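Local coordinates for folylpolyglutamate synthase/dihydrofolate synthase (Thermotoga maritima, PDB 1O5Z), which probably catalyses ATP-dependent addition of L-glutamate to 7,8-dihydropteroate and to tetrahydrofolyl polyglutamates, producing dihydrofolate and lengthening the folate polyglutamate tail, at residues M13-V18 / N437-L442; R20-K25 / E134-M139; V109-T114 / F141-E146. One frame throughout, in Å; residues are numbered along the deposited sequence.

All three contacts lie on the same side of the chain's centre. Contact 1 is partly buried and is the one with a hydrogen bond between its segments, because the C-terminal tail brings Glu-439 to Tyr-15 of helix 12-23. Contacts 2 and 3 are buried and share helix 132-146: Leu-22 packs against its first turns and Ile-111 against its later ones, with Met-139 touching both. Their cores are apolar, and polar groups stay at the margins. Contacts 1 and 2 share helix 12-23 and meet where Leu-442 packs on Arg-20. Helix 105-122 of contact 3 closes the group, setting Val-109 and Tyr-112 against Tyr-15, Val-18 and Tyr-21 of helix 12-23.

Contact 1. Residues M13-V18 / N437-L442; sequences MAYLEV and NEEWKL
Leu-16 and Glu-439 mark the nearest approach of the two backbones, 7.0 Å between their CA atoms. Residues 13-18 are a piece of the N-terminal helix 12-23, while 437-442 are the last six residues of the chain, a single 3-10 turn at 438-440 within the tail that follows helix 421-433. Leu-16 fills the middle. Leu-16 CD1 lies 3.6 Å from Glu-438 OE2, whose side chain crosses it at about a right angle, and Leu-16 CD2 packs 4.0 Å from Leu-442 CD1. Leu-442 also rests CD2 against the helix backbone, 3.8 Å from Leu-16 O. Beside this leucine contact, Tyr-15 swings CG anti to the backbone N (chi1 172°), which carries the hydroxyl out to the tail. Tyr-15 OH donates to Glu-439 OE1 at 2.6 Å. The oxygen lies at the ring's edge, in its plane, but the hydroxyl reaches it from 65° above the carboxylate plane. Thr-91 OG1 is a second hydrogen-bond partner of OE1, and Phe-92 N is bonded to OE2. Glu-438 instead turns OE1 to His-12 of the expression tag, so that part of the arrangement belongs to the construct. The N-terminal helix, the loop at Thr-91 and Phe-92 and the C-terminal tail that follows helix 421-433 therefore converge on the Glu-439 carboxylate. Three hydrogen bonds grip that group and fix its rotation, and they would be expected to favour its charged form.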
loop_
_atom_site.group_PDB
_atom_site.type_symbol
_atom_site.label_atom_id
_atom_site.label_comp_id
_atom_site.label_asym_id
_atom_site.label_seq_id
_atom_site.Cartn_x
_atom_site.Cartn_y
_atom_site.Cartn_z
ATOM N N MET A 13 -12.291 13.881 19.292
ATOM C CA MET A 13 -13.675 13.616 18.927
ATOM C C MET A 13 -14.036 14.289 17.637
ATOM O O MET A 13 -14.884 13.807 16.885
ATOM C CB MET A 13 -14.622 14.122 19.998
ATOM C CG MET A 13 -15.952 13.335 20.059
ATOM S SD MET A 13 -15.984 11.762 21.033
ATOM C CE MET A 13 -16.009 10.448 19.790
ATOM N N ALA A 14 -13.401 15.424 17.373
ATOM C CA ALA A 14 -13.609 16.144 16.124
ATOM C C ALA A 14 -13.024 15.339 14.970
ATOM O O ALA A 14 -13.642 15.172 13.935
ATOM C CB ALA A 14 -12.962 17.522 16.219
ATOM N N TYR A 15 -11.831 14.821 15.183
ATOM C CA TYR A 15 -11.223 13.845 14.266
ATOM C C TYR A 15 -12.134 12.647 13.935
ATOM O O TYR A 15 -12.368 12.347 12.786
ATOM C CB TYR A 15 -9.900 13.365 14.818
ATOM C CG TYR A 15 -9.304 12.210 14.024
ATOM C CD1 TYR A 15 -8.650 12.423 12.823
ATOM C CD2 TYR A 15 -9.380 10.895 14.502
ATOM C CE1 TYR A 15 -8.073 11.348 12.104
ATOM C CE2 TYR A 15 -8.825 9.827 13.781
ATOM C CZ TYR A 15 -8.184 10.069 12.584
ATOM O OH TYR A 15 -7.650 9.008 11.904
ATOM N N LEU A 16 -12.653 11.951 14.933
ATOM C CA LEU A 16 -13.612 10.864 14.658
ATOM C C LEU A 16 -14.817 11.328 13.830
ATOM O O LEU A 16 -15.245 10.644 12.883
ATOM C CB LEU A 16 -14.076 10.230 15.940
ATOM C CG LEU A 16 -13.010 9.480 16.723
ATOM C CD1 LEU A 16 -13.735 8.793 17.896
ATOM C CD2 LEU A 16 -12.213 8.467 15.891
ATOM N N GLU A 17 -15.311 12.515 14.147
ATOM C CA GLU A 17 -16.449 13.122 13.430
ATOM C C GLU A 17 -16.089 13.470 11.980
ATOM O O GLU A 17 -16.908 13.340 11.067
ATOM C CB GLU A 17 -16.900 14.382 14.207
ATOM C CG GLU A 17 -18.397 14.617 14.385
ATOM C CD GLU A 17 -19.191 13.401 14.869
ATOM O OE1 GLU A 17 -19.403 13.212 16.123
ATOM O OE2 GLU A 17 -19.659 12.658 13.960
ATOM N N VAL A 18 -14.850 13.891 11.748
ATOM C CA VAL A 18 -14.353 14.002 10.376
ATOM C C VAL A 18 -14.448 12.663 9.666
ATOM O O VAL A 18 -14.830 12.609 8.499
ATOM C CB VAL A 18 -12.869 14.437 10.285
ATOM C CG1 VAL A 18 -12.365 14.254 8.884
ATOM C CG2 VAL A 18 -12.710 15.868 10.692
ATOM N N ASN A 437 -7.184 1.672 18.633
ATOM C CA ASN A 437 -7.714 3.000 18.505
ATOM C C ASN A 437 -9.239 2.957 18.248
ATOM O O ASN A 437 -9.821 1.928 17.877
ATOM C CB ASN A 437 -6.894 3.811 17.477
ATOM C CG ASN A 437 -7.348 3.627 16.028
ATOM O OD1 ASN A 437 -8.320 4.264 15.643
ATOM N ND2 ASN A 437 -6.568 2.911 15.184
ATOM N N GLU A 438 -9.878 4.078 18.500
ATOM C CA GLU A 438 -11.326 4.181 18.423
ATOM C C GLU A 438 -11.888 4.155 17.002
ATOM O O GLU A 438 -13.105 4.085 16.827
ATOM C CB GLU A 438 -11.764 5.495 19.063
ATOM C CG GLU A 438 -12.612 5.340 20.289
ATOM C CD GLU A 438 -12.793 6.661 20.991
ATOM O OE1 GLU A 438 -11.752 7.222 21.415
ATOM O OE2 GLU A 438 -13.952 7.146 21.089
ATOM N N GLU A 439 -11.031 4.324 16.003
ATOM C CA GLU A 439 -11.418 4.189 14.584
ATOM C C GLU A 439 -12.028 2.813 14.315
ATOM O O GLU A 439 -12.950 2.678 13.489
ATOM C CB GLU A 439 -10.216 4.365 13.647
ATOM C CG GLU A 439 -9.620 5.760 13.592
ATOM C CD GLU A 439 -8.452 5.872 12.591
ATOM O OE1 GLU A 439 -7.480 6.619 12.885
ATOM O OE2 GLU A 439 -8.525 5.253 11.504
ATOM N N TRP A 440 -11.516 1.800 15.015
ATOM C CA TRP A 440 -12.112 0.480 14.974
ATOM C C TRP A 440 -13.569 0.454 15.442
ATOM O O TRP A 440 -14.325 -0.401 14.991
ATOM C CB TRP A 440 -11.282 -0.494 15.755
ATOM C CG TRP A 440 -9.982 -0.655 15.137
ATOM C CD1 TRP A 440 -8.865 0.041 15.437
ATOM C CD2 TRP A 440 -9.646 -1.526 14.061
ATOM N NE1 TRP A 440 -7.832 -0.347 14.624
ATOM C CE2 TRP A 440 -8.276 -1.307 13.763
ATOM C CE3 TRP A 440 -10.352 -2.473 13.313
ATOM C CZ2 TRP A 440 -7.594 -1.986 12.752
ATOM C CZ3 TRP A 440 -9.665 -3.166 12.295
ATOM C CH2 TRP A 440 -8.293 -2.908 12.030
ATOM N N LYS A 441 -13.987 1.392 16.289
ATOM C CA LYS A 441 -15.404 1.477 16.688
ATOM C C LYS A 441 -16.311 2.195 15.653
ATOM O O LYS A 441 -17.519 1.991 15.645
ATOM C CB LYS A 441 -15.542 2.156 18.060
ATOM C CG LYS A 441 -14.958 1.373 19.236
ATOM C CD LYS A 441 -15.943 0.297 19.767
ATOM C CE LYS A 441 -16.159 0.381 21.303
ATOM N NZ LYS A 441 -17.625 0.333 21.701
ATOM N N LEU A 442 -15.725 3.049 14.807
ATOM C CA LEU A 442 -16.448 3.788 13.740
ATOM C C LEU A 442 -17.171 2.864 12.753
ATOM O O LEU A 442 -16.700 1.753 12.496
ATOM C CB LEU A 442 -15.482 4.672 12.925
ATOM C CG LEU A 442 -14.989 5.964 13.564
ATOM C CD1 LEU A 442 -13.760 6.465 12.842
ATOM C CD2 LEU A 442 -16.062 6.998 13.536
ATOM O OXT LEU A 442 -18.211 3.229 12.183
#

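Contact 2. Residues R20-K25 / E134-M139; sequences RYLYHK and EVVTAM
Leu-22 is the bump here, pointing from helix 12-23 straight at helix 132-146, where Val-135, Val-136 and Met-139 line the hollow that receives it. The backbones come nearest at Leu-22 and Val-135, with 7.7 Å between their CA atoms. The two methyls of the leucine divide the hollow between them. Leu-22 CD2 presses on Val-135 CG1 at 3.4 Å, tighter than usual van der Waals contact, and the side chains there meet at a slant. Leu-22 CD1 goes the other way and lies against both Val-136 CG2 at 4.1 Å and Met-139 SD at 4.2 Å. Val-136 can meet it because its CG2 is the branch beside the backbone N, with CG1 anti to that N (chi1 178°). Phe-132, one turn before Val-135, also touches Leu-22, and the spacing of residues 132, 135, 136 and 139 is that of the four-residue hole of knobs-into-holes packing, with Leu-22 as the knob. In the fold this joins the N-terminal helix to a helix of the Mur ligase middle domain, of the P-loop NTPase type, that leads toward strand 151-155 of its main sheet. Helix 105-122 helps close the hollow, with Leu-119 on Val-135 and Met-115 on Met-139. At the margin Lys-25 lays its aliphatic chain across Val-135, Lys-25 CE 4.1 Å from Val-135 CG2, the other branch of the valine that meets Leu-22. The bend at chi2 (-80°) turns that chain, whose NZ then forms a salt bridge with Asp-123 and a hydrogen bond with Pro-130 O. Tyr-21 arrives beside it, its OH 4.5 Å from Val-135 CG2 and hydrogen-bonded to the same Asp-123, which thus draws together the polar ends of two side chains over one apolar methyl.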
loop_
_atom_site.group_PDB
_atom_site.type_symbol
_atom_site.label_atom_id
_atom_site.label_comp_id
_atom_site.label_asym_id
_atom_site.label_seq_id
_atom_site.Cartn_x
_atom_site.Cartn_y
_atom_site.Cartn_z
ATOM N N ARG A 20 -16.368 10.084 10.376
ATOM C CA ARG A 20 -17.776 9.821 10.085
ATOM C C ARG A 20 -18.259 10.520 8.800
ATOM O O ARG A 20 -18.944 9.902 8.002
ATOM C CB ARG A 20 -18.641 10.160 11.281
ATOM C CG ARG A 20 -18.296 9.270 12.466
ATOM C CD ARG A 20 -19.298 9.322 13.580
ATOM N NE ARG A 20 -18.797 8.698 14.806
ATOM C CZ ARG A 20 -18.175 9.335 15.795
ATOM N NH1 ARG A 20 -17.965 10.632 15.741
ATOM N NH2 ARG A 20 -17.766 8.665 16.868
ATOM N N TYR A 21 -17.894 11.788 8.600
ATOM C CA TYR A 21 -18.273 12.524 7.389
ATOM C C TYR A 21 -17.622 11.815 6.193
ATOM O O TYR A 21 -18.279 11.536 5.206
ATOM C CB TYR A 21 -17.917 14.060 7.448
ATOM C CG TYR A 21 -17.865 14.736 6.057
ATOM C CD1 TYR A 21 -16.727 14.596 5.235
ATOM C CD2 TYR A 21 -18.971 15.455 5.541
ATOM C CE1 TYR A 21 -16.675 15.128 3.949
ATOM C CE2 TYR A 21 -18.930 16.034 4.243
ATOM C CZ TYR A 21 -17.764 15.858 3.441
ATOM O OH TYR A 21 -17.663 16.385 2.135
ATOM N N LEU A 22 -16.339 11.509 6.253
ATOM C CA LEU A 22 -15.736 10.824 5.129
ATOM C C LEU A 22 -16.405 9.455 4.799
ATOM O O LEU A 22 -16.664 9.113 3.627
ATOM C CB LEU A 22 -14.225 10.650 5.372
ATOM C CG LEU A 22 -13.385 11.932 5.338
ATOM C CD1 LEU A 22 -11.946 11.644 5.729
ATOM C CD2 LEU A 22 -13.437 12.524 3.943
ATOM N N TYR A 23 -16.671 8.677 5.839
ATOM C CA TYR A 23 -17.138 7.333 5.641
ATOM C C TYR A 23 -18.658 7.273 5.424
ATOM O O TYR A 23 -19.176 6.225 5.133
ATOM C CB TYR A 23 -16.726 6.460 6.823
ATOM C CG TYR A 23 -15.229 6.324 7.067
ATOM C CD1 TYR A 23 -14.744 6.171 8.348
ATOM C CD2 TYR A 23 -14.316 6.297 6.033
ATOM C CE1 TYR A 23 -13.387 6.008 8.587
ATOM C CE2 TYR A 23 -12.944 6.148 6.270
ATOM C CZ TYR A 23 -12.498 6.023 7.537
ATOM O OH TYR A 23 -11.177 5.881 7.799
ATOM N N HIS A 24 -19.368 8.387 5.555
ATOM C CA HIS A 24 -20.750 8.468 5.053
ATOM C C HIS A 24 -20.788 8.487 3.489
ATOM O O HIS A 24 -21.857 8.277 2.910
ATOM C CB HIS A 24 -21.540 9.691 5.643
ATOM C CG HIS A 24 -21.467 10.952 4.794
ATOM N ND1 HIS A 24 -20.277 11.497 4.336
ATOM C CD2 HIS A 24 -22.442 11.775 4.330
ATOM C CE1 HIS A 24 -20.520 12.581 3.621
ATOM N NE2 HIS A 24 -21.824 12.770 3.597
ATOM N N LYS A 25 -19.668 8.748 2.809
ATOM C CA LYS A 25 -19.692 8.951 1.333
ATOM C C LYS A 25 -20.067 7.652 0.557
ATOM O O LYS A 25 -19.397 6.589 0.661
ATOM C CB LYS A 25 -18.350 9.542 0.825
ATOM C CG LYS A 25 -17.940 10.959 1.388
ATOM C CD LYS A 25 -18.674 12.099 0.646
ATOM C CE LYS A 25 -18.121 13.521 0.861
ATOM N NZ LYS A 25 -18.655 14.481 -0.181
ATOM N N GLU A 134 -11.749 11.218 -3.450
ATOM C CA GLU A 134 -11.521 12.559 -3.916
ATOM C C GLU A 134 -11.258 13.489 -2.763
ATOM O O GLU A 134 -10.310 14.266 -2.794
ATOM C CB GLU A 134 -12.707 13.028 -4.757
ATOM C CG GLU A 134 -12.679 12.275 -6.101
ATOM C CD GLU A 134 -13.905 12.451 -6.944
ATOM O OE1 GLU A 134 -14.919 13.075 -6.488
ATOM O OE2 GLU A 134 -13.838 11.915 -8.066
ATOM N N VAL A 135 -12.083 13.407 -1.725
ATOM C CA VAL A 135 -11.899 14.311 -0.584
ATOM C C VAL A 135 -10.541 14.064 0.117
ATOM O O VAL A 135 -9.796 14.982 0.402
ATOM C CB VAL A 135 -13.045 14.172 0.403
ATOM C CG1 VAL A 135 -12.752 15.015 1.663
ATOM C CG2 VAL A 135 -14.296 14.676 -0.221
ATOM N N VAL A 136 -10.235 12.794 0.369
ATOM C CA VAL A 136 -9.015 12.444 1.078
ATOM C C VAL A 136 -7.786 12.883 0.262
ATOM O O VAL A 136 -6.793 13.396 0.791
ATOM C CB VAL A 136 -8.966 10.938 1.392
ATOM C CG1 VAL A 136 -7.635 10.583 2.101
ATOM C CG2 VAL A 136 -10.111 10.569 2.232
ATOM N N THR A 137 -7.857 12.672 -1.036
ATOM C CA THR A 137 -6.760 13.054 -1.902
ATOM C C THR A 137 -6.538 14.544 -1.862
ATOM O O THR A 137 -5.415 15.004 -1.810
ATOM C CB THR A 137 -7.034 12.579 -3.349
ATOM O OG1 THR A 137 -7.157 11.152 -3.358
ATOM C CG2 THR A 137 -5.850 12.893 -4.251
ATOM N N ALA A 138 -7.618 15.304 -1.915
ATOM C CA ALA A 138 -7.523 16.751 -1.868
ATOM C C ALA A 138 -6.987 17.207 -0.504
ATOM O O ALA A 138 -6.236 18.209 -0.403
ATOM C CB ALA A 138 -8.880 17.360 -2.172
ATOM N N MET A 139 -7.413 16.495 0.545
ATOM C CA MET A 139 -6.869 16.718 1.867
ATOM C C MET A 139 -5.359 16.544 1.883
ATOM O O MET A 139 -4.653 17.360 2.416
ATOM C CB MET A 139 -7.445 15.729 2.841
ATOM C CG MET A 139 -8.876 16.003 3.271
ATOM S SD MET A 139 -9.419 14.817 4.580
ATOM C CE MET A 139 -7.876 14.693 5.565
#

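Contact 3. Residues V109-T114 / F141-E146; sequences VKIYET and FLYFAE
Ile-111 drives its CD1 methyl against the edge of the Tyr-143 ring, 3.4 Å from Tyr-143 CD1 and close to the ring plane, while the same methyl lies 3.8 Å from Tyr-143 CB. The two side chains meet at about a right angle. A chi2 of 98°, well off a staggered value, swings CD1 toward the tyrosine. The other branch, Ile-111 CG2, packs 4.0 Å from Leu-142 CD2, running alongside the leucine in the opposite sense. That leucine methyl is shared: it lies equally far from Thr-114 CG2, so it settles between two side chains one turn apart on helix 105-122. Together with Met-139, whose backbone also touches CG2, residues 142, 143 and 146 form the pocket on helix 132-146 that takes Ile-111. The helices are consecutive in the Mur ligase middle domain, on the path from strand 101-102 to strand 151-155, and here they cross steeply, their axes 10.3 Å apart and 107° between their directions. Tyr-143 continues inward, its side chain on Ile-96 and Leu-98 of the main sheet, so the edge that takes Ile-111 belongs to a ring wedged between helix and strand. Toward the surface the contact turns polar. Glu-146 reaches over Ile-111 with Glu-146 OE2 4.0 Å from Thr-114 OG1, too far for a hydrogen bond. The threonine hydroxyl, Thr-114 OG1, instead donates back to Lys-110 O at 3.1 Å, tilted 33° from the carbonyl plane, and this oxygen also accepts from Thr-114 N. That bond holds the hydroxyl against its own helix and leaves CG2 turned to Leu-142.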
loop_
_atom_site.group_PDB
_atom_site.type_symbol
_atom_site.label_atom_id
_atom_site.label_comp_id
_atom_site.label_asym_id
_atom_site.label_seq_id
_atom_site.Cartn_x
_atom_site.Cartn_y
_atom_site.Cartn_z
ATOM N N VAL A 109 -8.149 17.219 11.281
ATOM C CA VAL A 109 -9.245 18.101 11.675
ATOM C C VAL A 109 -9.053 19.495 11.054
ATOM O O VAL A 109 -9.978 20.044 10.467
ATOM C CB VAL A 109 -9.363 18.154 13.209
ATOM C CG1 VAL A 109 -10.330 19.247 13.677
ATOM C CG2 VAL A 109 -9.850 16.866 13.721
ATOM N N LYS A 110 -7.837 20.026 11.139
ATOM C CA LYS A 110 -7.522 21.347 10.575
ATOM C C LYS A 110 -7.747 21.431 9.076
ATOM O O LYS A 110 -8.402 22.349 8.601
ATOM C CB LYS A 110 -6.075 21.762 10.895
ATOM C CG LYS A 110 -5.873 22.363 12.336
ATOM C CD LYS A 110 -4.352 22.461 12.666
ATOM C CE LYS A 110 -4.011 23.644 13.599
ATOM N NZ LYS A 110 -2.888 24.526 13.021
ATOM N N ILE A 111 -7.172 20.506 8.325
ATOM C CA ILE A 111 -7.392 20.492 6.902
ATOM C C ILE A 111 -8.868 20.300 6.581
ATOM O O ILE A 111 -9.398 20.970 5.703
ATOM C CB ILE A 111 -6.516 19.463 6.175
ATOM C CG1 ILE A 111 -5.140 20.074 5.835
ATOM C CG2 ILE A 111 -7.110 19.065 4.799
ATOM C CD1 ILE A 111 -4.191 19.714 6.779
ATOM N N TYR A 112 -9.551 19.432 7.303
ATOM C CA TYR A 112 -10.959 19.296 7.073
ATOM C C TYR A 112 -11.728 20.643 7.304
ATOM O O TYR A 112 -12.557 21.023 6.520
ATOM C CB TYR A 112 -11.546 18.183 7.939
ATOM C CG TYR A 112 -13.014 18.168 7.767
ATOM C CD1 TYR A 112 -13.590 17.574 6.651
ATOM C CD2 TYR A 112 -13.823 18.834 8.658
ATOM C CE1 TYR A 112 -14.941 17.613 6.472
ATOM C CE2 TYR A 112 -15.145 18.883 8.492
ATOM C CZ TYR A 112 -15.709 18.274 7.394
ATOM O OH TYR A 112 -17.082 18.370 7.238
ATOM N N GLU A 113 -11.443 21.348 8.372
ATOM C CA GLU A 113 -12.123 22.591 8.644
ATOM C C GLU A 113 -11.876 23.661 7.587
ATOM O O GLU A 113 -12.795 24.370 7.190
ATOM C CB GLU A 113 -11.760 23.050 10.024
ATOM C CG GLU A 113 -12.567 22.233 10.998
ATOM C CD GLU A 113 -12.241 22.516 12.451
ATOM O OE1 GLU A 113 -11.254 23.285 12.738
ATOM O OE2 GLU A 113 -12.994 21.942 13.305
ATOM N N THR A 114 -10.653 23.724 7.083
ATOM C CA THR A 114 -10.356 24.487 5.853
ATOM C C THR A 114 -11.225 24.155 4.629
ATOM O O THR A 114 -11.728 25.072 3.979
ATOM C CB THR A 114 -8.899 24.312 5.507
ATOM O OG1 THR A 114 -8.148 24.733 6.645
ATOM C CG2 THR A 114 -8.473 25.264 4.404
ATOM N N PHE A 141 -3.299 16.711 -0.713
ATOM C CA PHE A 141 -2.708 17.781 -1.528
ATOM C C PHE A 141 -2.637 19.095 -0.790
ATOM O O PHE A 141 -1.653 19.812 -0.869
ATOM C CB PHE A 141 -3.484 18.008 -2.810
ATOM C CG PHE A 141 -3.213 17.004 -3.882
ATOM C CD1 PHE A 141 -4.267 16.440 -4.585
ATOM C CD2 PHE A 141 -1.911 16.675 -4.256
ATOM C CE1 PHE A 141 -4.039 15.476 -5.616
ATOM C CE2 PHE A 141 -1.685 15.762 -5.289
ATOM C CZ PHE A 141 -2.766 15.166 -5.975
ATOM N N LEU A 142 -3.706 19.414 -0.090
ATOM C CA LEU A 142 -3.778 20.655 0.680
ATOM C C LEU A 142 -2.763 20.621 1.834
ATOM O O LEU A 142 -2.052 21.573 2.097
ATOM C CB LEU A 142 -5.205 20.801 1.237
ATOM C CG LEU A 142 -5.511 22.117 1.921
ATOM C CD1 LEU A 142 -5.090 23.242 1.045
ATOM C CD2 LEU A 142 -6.992 22.238 2.320
ATOM N N TYR A 143 -2.701 19.485 2.516
ATOM C CA TYR A 143 -1.799 19.319 3.633
ATOM C C TYR A 143 -0.338 19.505 3.175
ATOM O O TYR A 143 0.414 20.221 3.792
ATOM C CB TYR A 143 -2.028 17.941 4.219
ATOM C CG TYR A 143 -1.101 17.534 5.303
ATOM C CD1 TYR A 143 -1.245 18.033 6.579
ATOM C CD2 TYR A 143 -0.126 16.558 5.082
ATOM C CE1 TYR A 143 -0.432 17.624 7.594
ATOM C CE2 TYR A 143 0.687 16.134 6.089
ATOM C CZ TYR A 143 0.519 16.654 7.355
ATOM O OH TYR A 143 1.317 16.251 8.382
ATOM N N PHE A 144 0.028 18.853 2.079
ATOM C CA PHE A 144 1.335 18.993 1.515
ATOM C C PHE A 144 1.641 20.418 1.199
ATOM O O PHE A 144 2.768 20.829 1.382
ATOM C CB PHE A 144 1.477 18.143 0.248
ATOM C CG PHE A 144 1.240 16.693 0.464
ATOM C CD1 PHE A 144 1.496 16.088 1.698
ATOM C CD2 PHE A 144 0.774 15.905 -0.570
ATOM C CE1 PHE A 144 1.266 14.729 1.904
ATOM C CE2 PHE A 144 0.554 14.544 -0.378
ATOM C CZ PHE A 144 0.813 13.955 0.887
ATOM N N ALA A 145 0.669 21.153 0.685
ATOM C CA ALA A 145 0.829 22.588 0.458
ATOM C C ALA A 145 0.982 23.371 1.788
ATOM O O ALA A 145 1.905 24.180 1.944
ATOM C CB ALA A 145 -0.363 23.147 -0.352
ATOM N N GLU A 146 0.103 23.126 2.762
ATOM C CA GLU A 146 0.178 23.874 4.009
ATOM C C GLU A 146 1.547 23.540 4.627
ATOM O O GLU A 146 2.150 24.381 5.271
ATOM C CB GLU A 146 -1.039 23.655 4.965
ATOM C CG GLU A 146 -2.426 23.548 4.280
ATOM C CD GLU A 146 -3.612 24.421 4.817
ATOM O OE1 GLU A 146 -3.998 25.373 4.060
ATOM O OE2 GLU A 146 -4.243 24.166 5.914
#